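Local coordinates for oligopeptide-binding protein oppA (Lactococcus lactis, PDB 3DRF) that captures oligopeptides in a large cavity that shuts like a Venus fly-trap and serves their uptake through the OppABCDF ABC transporter, at residues 301-307 with 467-473; 340-346 with 537-541; 413-417 with 447-453. All coordinates share one frame; numbering follows the deposited sequence. Where two conformers were deposited one is given.

Interaction 1: residues 301-307 with 467-473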
loop_
_atom_site.group_PDB
_atom_site.type_symbol
_atom_site.label_atom_id
_atom_site.label_comp_id
_atom_site.label_asym_id
_atom_site.label_seq_id
_atom_site.Cartn_x
_atom_site.Cartn_y
_atom_site.Cartn_z
ATOM N N TYR A 301 -5.433 1.721 -6.658
ATOM C CA TYR A 301 -6.066 1.748 -5.305
ATOM C C TYR A 301 -7.155 0.708 -5.175
ATOM O O TYR A 301 -7.879 0.446 -6.095
ATOM C CB TYR A 301 -6.690 3.153 -5.092
ATOM C CG TYR A 301 -7.508 3.388 -3.803
ATOM C CD1 TYR A 301 -6.934 3.941 -2.696
ATOM C CD2 TYR A 301 -8.856 3.066 -3.744
ATOM C CE1 TYR A 301 -7.719 4.215 -1.556
ATOM C CE2 TYR A 301 -9.604 3.304 -2.644
ATOM C CZ TYR A 301 -9.025 3.875 -1.561
ATOM O OH TYR A 301 -9.765 4.146 -0.448
ATOM N N ILE A 302 -7.276 0.206 -3.947
ATOM C CA ILE A 302 -8.443 -0.580 -3.544
ATOM C C ILE A 302 -8.688 -0.295 -2.091
ATOM O O ILE A 302 -7.775 -0.203 -1.269
ATOM C CB ILE A 302 -8.222 -2.131 -3.773
ATOM C CG1 ILE A 302 -9.461 -2.992 -3.469
ATOM C CG2 ILE A 302 -7.040 -2.721 -2.948
ATOM C CD1 ILE A 302 -10.582 -2.720 -4.382
ATOM N N SER A 303 -9.962 -0.152 -1.767
ATOM C CA SER A 303 -10.435 -0.271 -0.372
ATOM C C SER A 303 -11.254 -1.563 -0.197
ATOM O O SER A 303 -11.859 -2.005 -1.092
ATOM C CB SER A 303 -11.193 0.956 0.137
ATOM O OG SER A 303 -12.394 1.134 -0.641
ATOM N N LEU A 304 -11.221 -2.079 1.018
ATOM C CA LEU A 304 -11.798 -3.381 1.319
ATOM C C LEU A 304 -12.073 -3.512 2.793
ATOM O O LEU A 304 -11.475 -2.915 3.600
ATOM C CB LEU A 304 -10.901 -4.542 0.802
ATOM C CG LEU A 304 -9.619 -4.758 1.604
ATOM C CD1 LEU A 304 -9.021 -6.086 1.110
ATOM C CD2 LEU A 304 -8.578 -3.587 1.421
ATOM N N MET A 305 -13.084 -4.306 3.057
ATOM C CA MET A 305 -13.439 -4.640 4.406
ATOM C C MET A 305 -12.796 -6.000 4.795
ATOM O O MET A 305 -12.913 -6.982 4.119
ATOM C CB MET A 305 -14.984 -4.740 4.470
ATOM C CG MET A 305 -15.528 -5.057 5.893
ATOM S SD MET A 305 -17.337 -4.747 6.050
ATOM C CE MET A 305 -17.989 -5.980 4.868
ATOM N N TYR A 306 -12.116 -6.013 5.928
ATOM C CA TYR A 306 -11.429 -7.185 6.473
ATOM C C TYR A 306 -12.198 -7.808 7.619
ATOM O O TYR A 306 -12.751 -7.100 8.438
ATOM C CB TYR A 306 -10.077 -6.758 7.089
ATOM C CG TYR A 306 -8.976 -6.473 6.068
ATOM C CD1 TYR A 306 -8.064 -7.481 5.664
ATOM C CD2 TYR A 306 -8.837 -5.233 5.494
ATOM C CE1 TYR A 306 -7.043 -7.244 4.753
ATOM C CE2 TYR A 306 -7.803 -4.986 4.583
ATOM C CZ TYR A 306 -6.931 -5.988 4.230
ATOM O OH TYR A 306 -5.954 -5.697 3.298
ATOM N N TYR A 307 -12.123 -9.132 7.695
ATOM C CA TYR A 307 -12.602 -9.904 8.866
ATOM C C TYR A 307 -11.388 -10.500 9.604
ATOM O O TYR A 307 -10.508 -11.050 8.986
ATOM C CB TYR A 307 -13.525 -11.008 8.386
ATOM C CG TYR A 307 -14.795 -10.520 7.682
ATOM C CD1 TYR A 307 -15.623 -9.532 8.241
ATOM C CD2 TYR A 307 -15.140 -11.051 6.443
ATOM C CE1 TYR A 307 -16.781 -9.122 7.601
ATOM C CE2 TYR A 307 -16.312 -10.665 5.785
ATOM C CZ TYR A 307 -17.109 -9.696 6.389
ATOM O OH TYR A 307 -18.271 -9.315 5.788
ATOM N N ASP A 467 -13.312 -7.399 15.069
ATOM C CA ASP A 467 -13.895 -8.338 14.131
ATOM C C ASP A 467 -13.933 -7.874 12.669
ATOM O O ASP A 467 -13.676 -8.661 11.794
ATOM C CB ASP A 467 -15.336 -8.695 14.581
ATOM C CG ASP A 467 -15.363 -9.316 15.972
ATOM O OD1 ASP A 467 -14.762 -10.363 16.084
ATOM O OD2 ASP A 467 -15.971 -8.727 16.861
ATOM N N ILE A 468 -14.304 -6.616 12.470
ATOM C CA ILE A 468 -14.435 -6.022 11.121
ATOM C C ILE A 468 -13.587 -4.760 11.156
ATOM O O ILE A 468 -13.596 -4.036 12.108
ATOM C CB ILE A 468 -15.902 -5.601 10.847
ATOM C CG1 ILE A 468 -16.883 -6.798 10.974
ATOM C CG2 ILE A 468 -16.060 -4.946 9.427
ATOM C CD1 ILE A 468 -18.389 -6.320 11.032
ATOM N N THR A 469 -12.861 -4.490 10.077
ATOM C CA THR A 469 -12.186 -3.203 9.883
ATOM C C THR A 469 -12.201 -2.905 8.376
ATOM O O THR A 469 -12.524 -3.700 7.593
ATOM C CB THR A 469 -10.766 -3.169 10.539
ATOM O OG1 THR A 469 -10.352 -1.791 10.617
ATOM C CG2 THR A 469 -9.752 -3.898 9.667
ATOM N N ASP A 470 -11.789 -1.684 8.054
ATOM C CA ASP A 470 -11.639 -1.193 6.671
ATOM C C ASP A 470 -10.186 -0.878 6.434
ATOM O O ASP A 470 -9.577 -0.246 7.247
ATOM C CB ASP A 470 -12.444 0.101 6.482
ATOM C CG ASP A 470 -13.936 -0.095 6.739
ATOM O OD1 ASP A 470 -14.475 -1.050 6.176
ATOM O OD2 ASP A 470 -14.505 0.688 7.455
ATOM N N GLY A 471 -9.652 -1.386 5.326
ATOM C CA GLY A 471 -8.312 -1.031 4.898
ATOM C C GLY A 471 -8.384 -0.350 3.527
ATOM O O GLY A 471 -9.343 -0.415 2.820
ATOM N N SER A 472 -7.332 0.361 3.198
ATOM C CA SER A 472 -7.182 0.977 1.875
ATOM C C SER A 472 -5.719 0.826 1.484
ATOM O O SER A 472 -4.838 0.895 2.349
ATOM C CB SER A 472 -7.560 2.460 1.893
ATOM O OG SER A 472 -8.943 2.653 2.161
ATOM N N TRP A 473 -5.464 0.615 0.193
ATOM C CA TRP A 473 -4.118 0.437 -0.304
ATOM C C TRP A 473 -3.852 1.301 -1.509
ATOM O O TRP A 473 -4.650 1.346 -2.443
ATOM C CB TRP A 473 -3.881 -1.018 -0.733
ATOM C CG TRP A 473 -3.969 -2.005 0.379
ATOM C CD1 TRP A 473 -5.058 -2.757 0.736
ATOM C CD2 TRP A 473 -2.926 -2.348 1.287
ATOM N NE1 TRP A 473 -4.743 -3.543 1.820
ATOM C CE2 TRP A 473 -3.436 -3.321 2.170
ATOM C CE3 TRP A 473 -1.596 -1.942 1.430
ATOM C CZ2 TRP A 473 -2.661 -3.888 3.189
ATOM C CZ3 TRP A 473 -0.831 -2.501 2.447
ATOM C CH2 TRP A 473 -1.372 -3.447 3.317
#
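Ile468 opens the pairing of the two antiparallel strands by laying CG2 against the side chain of Met305, 3.6 Å from its CG. Its CG1 meets the edge of the Tyr307 ring. Thr469 forms a hydrogen-bonded pair with Tyr306: each backbone N donates to the other's O. Its methyl CG2 lies by Tyr306 CB, while OG1 turns to Ala414 O and Trp453 NE1. Asp470 forms a non-hydrogen-bonded pair with Met305, and its carboxylate goes to Tyr413 OH. Gly471 exchanges two backbone bonds with Leu304; the shorter, Gly471 N to Leu304 O, is 2.9 Å at 167°. The Tyr306 ring brings its edge to Gly471 N, where no side chain stands in its way. Ser472 places OG 3.1 Å from Tyr301 OH, and both hydroxyls bond the backbone of the bound peptide. Trp473 and Ile302 form a hydrogen-bonded pair, each N donating to the other's O. A chi1 of -64° sets Trp473 CG beside the backbone N and carries the indole back toward Tyr306, whose OH accepts from NE1 at 2.9 Å, in the indole plane. Leu304 CD2 touches the indole edge at CD1, 3.7 Å away. Trp473 also pairs with the bound peptide in an antiparallel ladder, extending the sheet into the ligand. Strand 536-549 flanks 301-307 on its other side, helix 330-339 packs on Met305 and Tyr307, and helix 482-485 touches Leu304 and Trp473.

Interaction 2: residues 340-346 with 537-541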
loop_
_atom_site.group_PDB
_atom_site.type_symbol
_atom_site.label_atom_id
_atom_site.label_comp_id
_atom_site.label_asym_id
_atom_site.label_seq_id
_atom_site.Cartn_x
_atom_site.Cartn_y
_atom_site.Cartn_z
ATOM N N ARG A 340 -24.197 -4.154 3.252
ATOM C CA ARG A 340 -23.726 -2.764 3.067
ATOM C C ARG A 340 -24.370 -2.126 1.820
ATOM O O ARG A 340 -24.728 -2.773 0.893
ATOM C CB ARG A 340 -22.166 -2.666 2.916
ATOM C CG ARG A 340 -21.394 -3.010 4.225
ATOM C CD ARG A 340 -19.935 -2.499 4.146
ATOM N NE ARG A 340 -19.226 -3.105 3.013
ATOM C CZ ARG A 340 -18.005 -2.732 2.661
ATOM N NH1 ARG A 340 -17.447 -3.296 1.641
ATOM N NH2 ARG A 340 -17.384 -1.794 3.352
ATOM N N ASN A 341 -24.492 -0.794 1.911
ATOM C CA ASN A 341 -24.976 0.029 0.832
ATOM C C ASN A 341 -23.883 0.951 0.266
ATOM O O ASN A 341 -23.993 2.138 0.297
ATOM C CB ASN A 341 -26.191 0.871 1.317
ATOM C CG ASN A 341 -25.884 1.719 2.527
ATOM O OD1 ASN A 341 -25.010 1.487 3.257
ATOM N ND2 ASN A 341 -26.688 2.753 2.705
ATOM N N VAL A 342 -22.852 0.328 -0.296
ATOM C CA VAL A 342 -21.675 1.078 -0.723
ATOM C C VAL A 342 -22.032 2.045 -1.877
ATOM O O VAL A 342 -21.560 3.126 -1.907
ATOM C CB VAL A 342 -20.536 0.103 -1.145
ATOM C CG1 VAL A 342 -19.387 0.854 -1.684
ATOM C CG2 VAL A 342 -20.127 -0.744 0.055
ATOM N N ALA A 343 -22.873 1.618 -2.811
ATOM C CA ALA A 343 -23.289 2.484 -3.922
ATOM C C ALA A 343 -24.043 3.730 -3.394
ATOM O O ALA A 343 -23.757 4.818 -3.815
ATOM C CB ALA A 343 -24.156 1.668 -4.926
ATOM N N GLU A 344 -24.970 3.545 -2.460
ATOM C CA GLU A 344 -25.657 4.693 -1.874
ATOM C C GLU A 344 -24.672 5.672 -1.205
ATOM O O GLU A 344 -24.781 6.839 -1.360
ATOM C CB GLU A 344 -26.702 4.234 -0.848
ATOM C CG GLU A 344 -27.949 3.604 -1.413
ATOM C CD GLU A 344 -29.028 3.419 -0.381
ATOM O OE1 GLU A 344 -28.835 3.539 0.809
ATOM O OE2 GLU A 344 -30.116 3.167 -0.892
ATOM N N VAL A 345 -23.693 5.160 -0.462
ATOM C CA VAL A 345 -22.669 5.990 0.191
ATOM C C VAL A 345 -21.858 6.730 -0.864
ATOM O O VAL A 345 -21.674 7.894 -0.768
ATOM C CB VAL A 345 -21.763 5.079 1.085
ATOM C CG1 VAL A 345 -20.508 5.813 1.486
ATOM C CG2 VAL A 345 -22.584 4.580 2.305
ATOM N N ASP A 346 -21.405 6.019 -1.895
ATOM C CA ASP A 346 -20.588 6.646 -2.953
ATOM C C ASP A 346 -21.367 7.741 -3.726
ATOM O O ASP A 346 -20.863 8.754 -3.995
ATOM C CB ASP A 346 -20.067 5.603 -3.949
ATOM C CG ASP A 346 -18.942 4.735 -3.394
ATOM O OD1 ASP A 346 -18.403 5.007 -2.380
ATOM O OD2 ASP A 346 -18.700 3.759 -4.081
ATOM N N ILE A 537 -13.952 -8.270 1.741
ATOM C CA ILE A 537 -14.997 -7.807 0.823
ATOM C C ILE A 537 -14.477 -6.509 0.132
ATOM O O ILE A 537 -14.169 -5.557 0.745
ATOM C CB ILE A 537 -16.310 -7.452 1.595
ATOM C CG1 ILE A 537 -16.824 -8.614 2.509
ATOM C CG2 ILE A 537 -17.414 -6.990 0.613
ATOM C CD1 ILE A 537 -17.239 -9.899 1.738
ATOM N N PRO A 538 -14.434 -6.533 -1.208
ATOM C CA PRO A 538 -13.958 -5.330 -1.927
ATOM C C PRO A 538 -14.939 -4.180 -1.661
ATOM O O PRO A 538 -16.112 -4.390 -1.650
ATOM C CB PRO A 538 -14.017 -5.727 -3.405
ATOM C CG PRO A 538 -14.019 -7.259 -3.393
ATOM C CD PRO A 538 -14.777 -7.630 -2.149
ATOM N N THR A 539 -14.450 -2.988 -1.505
ATOM C CA THR A 539 -15.317 -1.802 -1.237
ATOM C C THR A 539 -15.372 -0.863 -2.467
ATOM O O THR A 539 -16.307 -0.849 -3.172
ATOM C CB THR A 539 -14.884 -1.105 0.086
ATOM O OG1 THR A 539 -14.892 -2.103 1.107
ATOM C CG2 THR A 539 -15.896 0.004 0.442
ATOM N N ASN A 540 -14.315 -0.091 -2.653
ATOM C CA ASN A 540 -14.227 0.906 -3.760
ATOM C C ASN A 540 -12.957 0.875 -4.637
ATOM O O ASN A 540 -11.872 0.552 -4.209
ATOM C CB ASN A 540 -14.321 2.326 -3.209
ATOM C CG ASN A 540 -15.721 2.712 -2.777
ATOM O OD1 ASN A 540 -15.895 3.294 -1.756
ATOM N ND2 ASN A 540 -16.632 2.407 -3.540
ATOM N N PHE A 541 -13.185 1.238 -5.894
ATOM C CA PHE A 541 -12.174 1.751 -6.807
ATOM C C PHE A 541 -12.332 3.276 -6.808
ATOM O O PHE A 541 -13.355 3.788 -6.440
ATOM C CB PHE A 541 -12.395 1.218 -8.226
ATOM C CG PHE A 541 -12.414 -0.317 -8.355
ATOM C CD1 PHE A 541 -11.508 -1.157 -7.682
ATOM C CD2 PHE A 541 -13.292 -0.888 -9.201
ATOM C CE1 PHE A 541 -11.562 -2.550 -7.890
ATOM C CE2 PHE A 541 -13.307 -2.241 -9.390
ATOM C CZ PHE A 541 -12.452 -3.052 -8.724
HETATM O O HOH W 1 -14.323 -0.932 3.435
HETATM O O HOH W 2 -18.794 -4.032 -1.355
#
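The guanidinium of Arg340 presents its edge to Thr539, with OG1 in the guanidinium plane. NH1 donates to that hydroxyl at 2.9 Å in a nearly straight bond, 165°. Pro538 O also lies at the guanidinium edge. One face carries Val342 CG2, 3.8 Å above the plane and offset toward the rim. A cation-pi contact with Tyr429 of helix 422-435 also engages the group. The bend at chi3 turns the end of the Arg340 chain so that it crosses the Thr539 side chain at about a right angle. The methyl Ile537 CG2 packs against Arg340 NH1.

Two further flat groups, the carboxylate of Asp346 and the amide of Asn540, approach from opposite directions. Their planes are 39° apart. Asn540 ND2 donates to the syn lone pair of Asp346 OD2 at 2.5 Å. So short and bent a bond, 131°, leaves its details doubtful. Between the two polar pairs, Val342 CG1 rests against Asn540 ND2 and Thr539 O. The helix start thus meets a classic beta bulge, where Thr539 and Asn540 both face Ser303 of strand 292-307.

Two waters extend the arginine's grip. Water 1 accepts from Arg340 NH2 and is hydrogen-bonded to Thr539 OG1, 2.7 Å away. Water 2 probably donates to Pro538 O and takes a weak bond from Arg340 NH1.

The chemistry around Arg340 is one of a charged group joined to neutral ones. Thr539 OG1 takes a direct bond from the arginine and shares a water with it, which is likely to limit rotation of the threonine hydroxyl. No carboxylate of the two segments meets Arg340, so its charge is probably spread over the hydroxyl, the waters and the Tyr429 ring.

Interaction 3: residues 413-417 with 447-453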
loop_
_atom_site.group_PDB
_atom_site.type_symbol
_atom_site.label_atom_id
_atom_site.label_comp_id
_atom_site.label_asym_id
_atom_site.label_seq_id
_atom_site.Cartn_x
_atom_site.Cartn_y
_atom_site.Cartn_z
ATOM N N TYR A 413 -16.460 -3.349 15.296
ATOM C CA TYR A 413 -16.041 -2.718 14.034
ATOM C C TYR A 413 -15.009 -1.637 14.333
ATOM O O TYR A 413 -15.330 -0.595 14.865
ATOM C CB TYR A 413 -17.249 -2.066 13.411
ATOM C CG TYR A 413 -17.095 -1.302 12.058
ATOM C CD1 TYR A 413 -16.026 -1.518 11.167
ATOM C CD2 TYR A 413 -18.073 -0.377 11.665
ATOM C CE1 TYR A 413 -15.963 -0.820 9.961
ATOM C CE2 TYR A 413 -18.016 0.276 10.504
ATOM C CZ TYR A 413 -16.942 0.054 9.651
ATOM O OH TYR A 413 -16.848 0.699 8.456
ATOM N N ALA A 414 -13.767 -1.931 13.984
ATOM C CA ALA A 414 -12.662 -0.956 14.119
ATOM C C ALA A 414 -12.653 0.041 12.912
ATOM O O ALA A 414 -11.800 0.000 12.065
ATOM C CB ALA A 414 -11.288 -1.683 14.240
ATOM N N ALA A 415 -13.668 0.874 12.827
ATOM C CA ALA A 415 -13.760 1.897 11.807
ATOM C C ALA A 415 -12.715 2.980 12.104
ATOM O O ALA A 415 -12.370 3.268 13.227
ATOM C CB ALA A 415 -15.183 2.481 11.772
ATOM N N ARG A 416 -12.227 3.549 11.013
ATOM C CA ARG A 416 -11.149 4.534 11.049
ATOM C C ARG A 416 -11.634 5.990 10.932
ATOM O O ARG A 416 -12.638 6.270 10.360
ATOM C CB ARG A 416 -10.164 4.243 9.906
ATOM C CG ARG A 416 -9.618 2.793 9.900
ATOM C CD ARG A 416 -8.422 2.644 8.971
ATOM N NE ARG A 416 -8.786 2.920 7.616
ATOM C CZ ARG A 416 -7.944 2.844 6.616
ATOM N NH1 ARG A 416 -6.704 2.546 6.831
ATOM N NH2 ARG A 416 -8.335 3.160 5.429
ATOM N N VAL A 417 -10.833 6.887 11.496
ATOM C CA VAL A 417 -11.016 8.312 11.331
ATOM C C VAL A 417 -10.932 8.568 9.825
ATOM O O VAL A 417 -10.188 7.947 9.144
ATOM C CB VAL A 417 -9.863 9.060 12.093
ATOM C CG1 VAL A 417 -9.757 10.581 11.690
ATOM C CG2 VAL A 417 -10.124 8.942 13.602
ATOM N N LEU A 447 -14.133 6.264 16.414
ATOM C CA LEU A 447 -13.288 5.989 15.242
ATOM C C LEU A 447 -11.826 5.947 15.631
ATOM O O LEU A 447 -11.390 6.646 16.461
ATOM C CB LEU A 447 -13.542 7.064 14.184
ATOM C CG LEU A 447 -14.975 7.178 13.642
ATOM C CD1 LEU A 447 -14.973 8.309 12.540
ATOM C CD2 LEU A 447 -15.449 5.849 13.095
ATOM N N MET A 448 -11.059 5.116 14.957
ATOM C CA MET A 448 -9.669 4.865 15.336
ATOM C C MET A 448 -8.705 5.730 14.524
ATOM O O MET A 448 -8.776 5.775 13.332
ATOM C CB MET A 448 -9.358 3.366 15.105
ATOM C CG MET A 448 -7.998 2.943 15.723
ATOM S SD MET A 448 -7.703 1.166 15.657
ATOM C CE MET A 448 -8.855 0.603 16.923
ATOM N N GLU A 449 -7.800 6.390 15.213
ATOM C CA GLU A 449 -6.732 7.212 14.579
ATOM C C GLU A 449 -5.801 6.313 13.699
ATOM O O GLU A 449 -5.512 5.189 14.027
ATOM C CB GLU A 449 -5.930 7.929 15.698
ATOM C CG GLU A 449 -4.824 8.889 15.191
ATOM C CD GLU A 449 -3.476 8.215 14.979
ATOM O OE1 GLU A 449 -3.185 7.257 15.677
ATOM O OE2 GLU A 449 -2.760 8.690 14.132
ATOM N N PHE A 450 -5.397 6.869 12.579
ATOM C CA PHE A 450 -4.711 6.088 11.542
ATOM C C PHE A 450 -3.384 5.394 11.967
ATOM O O PHE A 450 -3.231 4.243 11.763
ATOM C CB PHE A 450 -4.489 6.933 10.294
ATOM C CG PHE A 450 -3.727 6.199 9.193
ATOM C CD1 PHE A 450 -4.295 5.159 8.451
ATOM C CD2 PHE A 450 -2.441 6.555 8.905
ATOM C CE1 PHE A 450 -3.546 4.515 7.431
ATOM C CE2 PHE A 450 -1.725 5.929 7.892
ATOM C CZ PHE A 450 -2.277 4.914 7.170
ATOM N N ASN A 451 -2.468 6.147 12.579
ATOM C CA ASN A 451 -1.198 5.542 12.995
ATOM C C ASN A 451 -1.437 4.423 14.031
ATOM O O ASN A 451 -0.823 3.415 13.938
ATOM C CB ASN A 451 -0.203 6.617 13.526
ATOM C CG ASN A 451 0.271 7.599 12.450
ATOM O OD1 ASN A 451 0.308 7.316 11.288
ATOM N ND2 ASN A 451 0.638 8.785 12.899
ATOM N N SER A 452 -2.356 4.638 14.952
ATOM C CA SER A 452 -2.748 3.616 15.931
ATOM C C SER A 452 -3.301 2.370 15.231
ATOM O O SER A 452 -2.954 1.234 15.578
ATOM C CB SER A 452 -3.798 4.180 16.891
ATOM O OG SER A 452 -3.236 5.149 17.760
ATOM N N TRP A 453 -4.141 2.595 14.241
ATOM C CA TRP A 453 -4.754 1.484 13.480
ATOM C C TRP A 453 -3.671 0.652 12.764
ATOM O O TRP A 453 -3.693 -0.519 12.798
ATOM C CB TRP A 453 -5.744 2.045 12.481
ATOM C CG TRP A 453 -6.411 0.971 11.585
ATOM C CD1 TRP A 453 -7.514 0.254 11.856
ATOM C CD2 TRP A 453 -5.966 0.570 10.312
ATOM N NE1 TRP A 453 -7.796 -0.573 10.826
ATOM C CE2 TRP A 453 -6.863 -0.404 9.843
ATOM C CE3 TRP A 453 -4.906 0.961 9.500
ATOM C CZ2 TRP A 453 -6.714 -1.037 8.602
ATOM C CZ3 TRP A 453 -4.767 0.356 8.267
ATOM C CH2 TRP A 453 -5.685 -0.636 7.820
#
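Leu447 CD2 packs on Ala415 CB at 3.6 Å, and Leu447 CB touches Val417 CG2. Met448 CE reaches Ala414 CB more loosely. Around this apolar centre the backbones form a single bridge at Arg416 and Met448. Met448 N donates to Ala415 O at 2.9 Å, and Val417 N to Met448 O, which it meets from above the carbonyl plane. The bridge ties the end of strand 407-414, where Ala414 centres an inverse gamma turn, to the start of helix 450-458 in the wall of the peptide-binding cavity. Glu449 is the N-cap, and its carboxylate accepts from Ser452 N and Asn451 N; Ser43 OG also bonds it. Arg416 runs over one face of Trp453. CD sits 3.5 Å from the centroid of the five-membered ring, and CZ makes a cation-pi contact over the six-membered ring at 4.3 Å. The guanidinium is steeply inclined to the indole, 61°. With a leucine in place of Trp453, the arginine would probably lose the flat surface under its chain and be set free to turn, and Thr469 OG1 would miss the NE1 donor. Arg416 NH1 meets the Phe450 ring at its edge and gives a weak hydrogen bond to the backbone of the bound peptide.

All three interactions reach one mixed sheet. Strand 292-307 is its link between interactions 1 and 2, pairing with 468-474 on one side and 536-549 on the other. The centres of these two lie about 11 Å apart. Strand 468-474 also runs beside 407-414, which brings interaction 3 within about 12 Å of interaction 1, centre to centre. Interactions 2 and 3 do not touch; their nearest atoms are about 6 Å apart. Along the chain, the segments of interactions 1 and 2 alternate, and both segments of interaction 3 fall between 340-346 and 467-473. Distant parts of the chain thus build one sheet, probably within one lobe of the fly-trap. Interactions 1 and 3 meet the bound peptide, whereas interaction 2 joins helix 342-349 to the sheet.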